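Local coordinates for protein retinoic acid receptor (Platynereis dumerilii, PDB 6EU9) that binds all-trans retinoic acid through its ligand-binding domain and probably acts as a ligand-dependent transcription factor of the nuclear receptor family, at residues His194-Ala197 with Lys198-Lys202. Sequence-based numbering, arbitrary orientation.
Sequences HSFA and KLLLK
A chi1 of 175° swings the Phe196 ring opposite its own amide nitrogen, while a chi1 of -72° sets CG of Leu200 away from its carbonyl carbon, and the two side chains, one helical turn apart, meet obliquely. Leu200 lies over one face of the Phe196 ring, its CG offset toward the rim, and CD1 comes within 4.0 Å of Phe196 CZ. The other branch, CD2, approaches Phe196 CE1, so the isopropyl end straddles the far part of the ring. Shortening Leu200 to an alanine would remove CG and both methyls, and the ring of Phe196 would probably lose this packing partner and turn more easily. The same two residues are joined by a backbone hydrogen bond, Leu200 N to Phe196 O, 3.0 Å long. The first two turns are held likewise by Leu199 N to Ser195 O (2.8 Å) and Leu201 N to Ala197 O (3.1 Å). At their start, Lys198 N binds His194 O at 2.9 Å, while the Lys198 aliphatic chain runs alongside the imidazole, CD lying 4.0 Å from His194 CD2. Leu199 touches Val185 of helix 167-188 and Leu141 of helix 128-141. The whole illustrates i to i+4 pairing in the first two turns of helix 195-222, a long helix of the nuclear receptor ligand-binding fold.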
ATOM      1  N   HIS A 194      -3.784 -35.978   3.140  1.00 39.09           N
ATOM      2  CA  HIS A 194      -4.401 -35.141   2.123  1.00 39.40           C
ATOM      3  C   HIS A 194      -5.066 -33.883   2.698  1.00 35.61           C
ATOM      4  O   HIS A 194      -5.522 -33.049   1.951  1.00 33.97           O
ATOM      5  CB  HIS A 194      -5.440 -35.924   1.344  1.00 41.34           C
ATOM      6  CG  HIS A 194      -6.596 -36.326   2.192  1.00 45.65           C
ATOM      7  ND1 HIS A 194      -7.054 -37.613   2.309  1.00 46.72           N
ATOM      8  CD2 HIS A 194      -7.394 -35.570   2.986  1.00 47.81           C
ATOM      9  CE1 HIS A 194      -8.060 -37.634   3.162  1.00 48.79           C
ATOM     10  NE2 HIS A 194      -8.310 -36.400   3.554  1.00 48.20           N
ATOM     11  N   SER A 195      -5.043 -33.698   4.010  1.00 34.73           N
ATOM     12  CA  SER A 195      -5.574 -32.462   4.628  1.00 34.88           C
ATOM     13  C   SER A 195      -5.003 -31.164   4.156  1.00 35.37           C
ATOM     14  O   SER A 195      -5.766 -30.246   3.939  1.00 39.70           O
ATOM     15  CB  SER A 195      -5.347 -32.470   6.106  1.00 37.57           C
ATOM     16  OG  SER A 195      -5.598 -33.734   6.634  1.00 46.20           O
ATOM     17  N   PHE A 196      -3.690 -31.115   3.893  1.00 34.68           N
ATOM     18  CA  PHE A 196      -3.081 -29.889   3.353  1.00 30.85           C
ATOM     19  C   PHE A 196      -3.663 -29.556   1.994  1.00 31.61           C
ATOM     20  O   PHE A 196      -4.049 -28.425   1.776  1.00 29.06           O
ATOM     21  CB  PHE A 196      -1.574 -30.065   3.271  1.00 29.08           C
ATOM     22  CG  PHE A 196      -0.879 -28.936   2.620  1.00 28.68           C
ATOM     23  CD1 PHE A 196      -0.930 -27.646   3.189  1.00 28.75           C
ATOM     24  CD2 PHE A 196      -0.123 -29.126   1.469  1.00 29.24           C
ATOM     25  CE1 PHE A 196      -0.273 -26.532   2.621  1.00 26.80           C
ATOM     26  CE2 PHE A 196       0.536 -28.013   0.858  1.00 29.68           C
ATOM     27  CZ  PHE A 196       0.447 -26.719   1.427  1.00 27.31           C
ATOM     28  N   ALA A 197      -3.798 -30.547   1.115  1.00 34.25           N
ATOM     29  CA  ALA A 197      -4.459 -30.385  -0.215  1.00 34.67           C
ATOM     30  C   ALA A 197      -5.871 -29.931  -0.041  1.00 36.31           C
ATOM     31  O   ALA A 197      -6.291 -28.999  -0.747  1.00 42.83           O
ATOM     32  CB  ALA A 197      -4.415 -31.650  -1.094  1.00 29.41           C
ATOM     33  N   LYS A 198      -6.580 -30.528   0.935  1.00 36.98           N
ATOM     34  CA  LYS A 198      -7.964 -30.163   1.217  1.00 36.43           C
ATOM     35  C   LYS A 198      -8.077 -28.712   1.674  1.00 37.28           C
ATOM     36  O   LYS A 198      -8.983 -28.015   1.294  1.00 39.70           O
ATOM     37  CB  LYS A 198      -8.573 -31.098   2.219  1.00 39.73           C
ATOM     38  CG  LYS A 198      -9.343 -32.181   1.516  1.00 48.45           C
ATOM     39  CD  LYS A 198     -10.326 -32.918   2.463  1.00 49.66           C
ATOM     40  CE  LYS A 198     -11.556 -33.349   1.672  1.00 52.49           C
ATOM     41  NZ  LYS A 198     -12.840 -33.099   2.403  1.00 61.44           N
ATOM     42  N   LEU A 199      -7.128 -28.280   2.496  1.00 35.31           N
ATOM     43  CA  LEU A 199      -7.104 -26.906   2.974  1.00 32.62           C
ATOM     44  C   LEU A 199      -6.811 -25.906   1.837  1.00 32.07           C
ATOM     45  O   LEU A 199      -7.420 -24.859   1.781  1.00 30.13           O
ATOM     46  CB  LEU A 199      -6.094 -26.799   4.080  1.00 34.94           C
ATOM     47  CG  LEU A 199      -6.849 -27.063   5.410  1.00 36.48           C
ATOM     48  CD1 LEU A 199      -5.963 -27.818   6.411  1.00 36.60           C
ATOM     49  CD2 LEU A 199      -7.409 -25.792   5.938  1.00 37.19           C
ATOM     50  N   LEU A 200      -5.940 -26.279   0.887  1.00 25.48           N
ATOM     51  CA  LEU A 200      -5.713 -25.434  -0.232  1.00 23.75           C
ATOM     52  C   LEU A 200      -6.873 -25.234  -1.093  1.00 23.81           C
ATOM     53  O   LEU A 200      -7.162 -24.087  -1.490  1.00 23.90           O
ATOM     54  CB  LEU A 200      -4.565 -25.924  -1.086  1.00 24.75           C
ATOM     55  CG  LEU A 200      -3.147 -25.729  -0.413  1.00 22.38           C
ATOM     56  CD1 LEU A 200      -2.154 -25.968  -1.480  1.00 20.62           C
ATOM     57  CD2 LEU A 200      -2.952 -24.447   0.339  1.00 20.29           C
ATOM     58  N   LEU A 201      -7.612 -26.316  -1.359  1.00 25.90           N
ATOM     59  CA  LEU A 201      -8.843 -26.237  -2.164  1.00 22.82           C
ATOM     60  C   LEU A 201      -9.917 -25.411  -1.482  1.00 22.24           C
ATOM     61  O   LEU A 201     -10.696 -24.835  -2.168  1.00 23.60           O
ATOM     62  CB  LEU A 201      -9.337 -27.599  -2.501  1.00 22.30           C
ATOM     63  CG  LEU A 201      -8.434 -28.470  -3.363  1.00 22.54           C
ATOM     64  CD1 LEU A 201      -9.081 -29.813  -3.573  1.00 22.51           C
ATOM     65  CD2 LEU A 201      -8.256 -27.782  -4.665  1.00 21.36           C
ATOM     66  N   LYS A 202      -9.877 -25.247  -0.177  1.00 22.10           N
ATOM     67  CA  LYS A 202     -10.779 -24.293   0.472  1.00 25.30           C
ATOM     68  C   LYS A 202     -10.461 -22.868   0.081  1.00 27.17           C
ATOM     69  O   LYS A 202     -11.338 -22.042   0.062  1.00 24.05           O
ATOM     70  CB  LYS A 202     -10.762 -24.429   2.000  1.00 27.57           C
ATOM     71  CG  LYS A 202     -11.021 -25.874   2.486  1.00 36.45           C
ATOM     72  CD  LYS A 202     -12.461 -26.266   2.836  1.00 36.61           C
ATOM     73  CE  LYS A 202     -13.111 -27.075   1.727  1.00 40.65           C
ATOM     74  NZ  LYS A 202     -14.584 -27.173   2.018  1.00 42.43           N
TER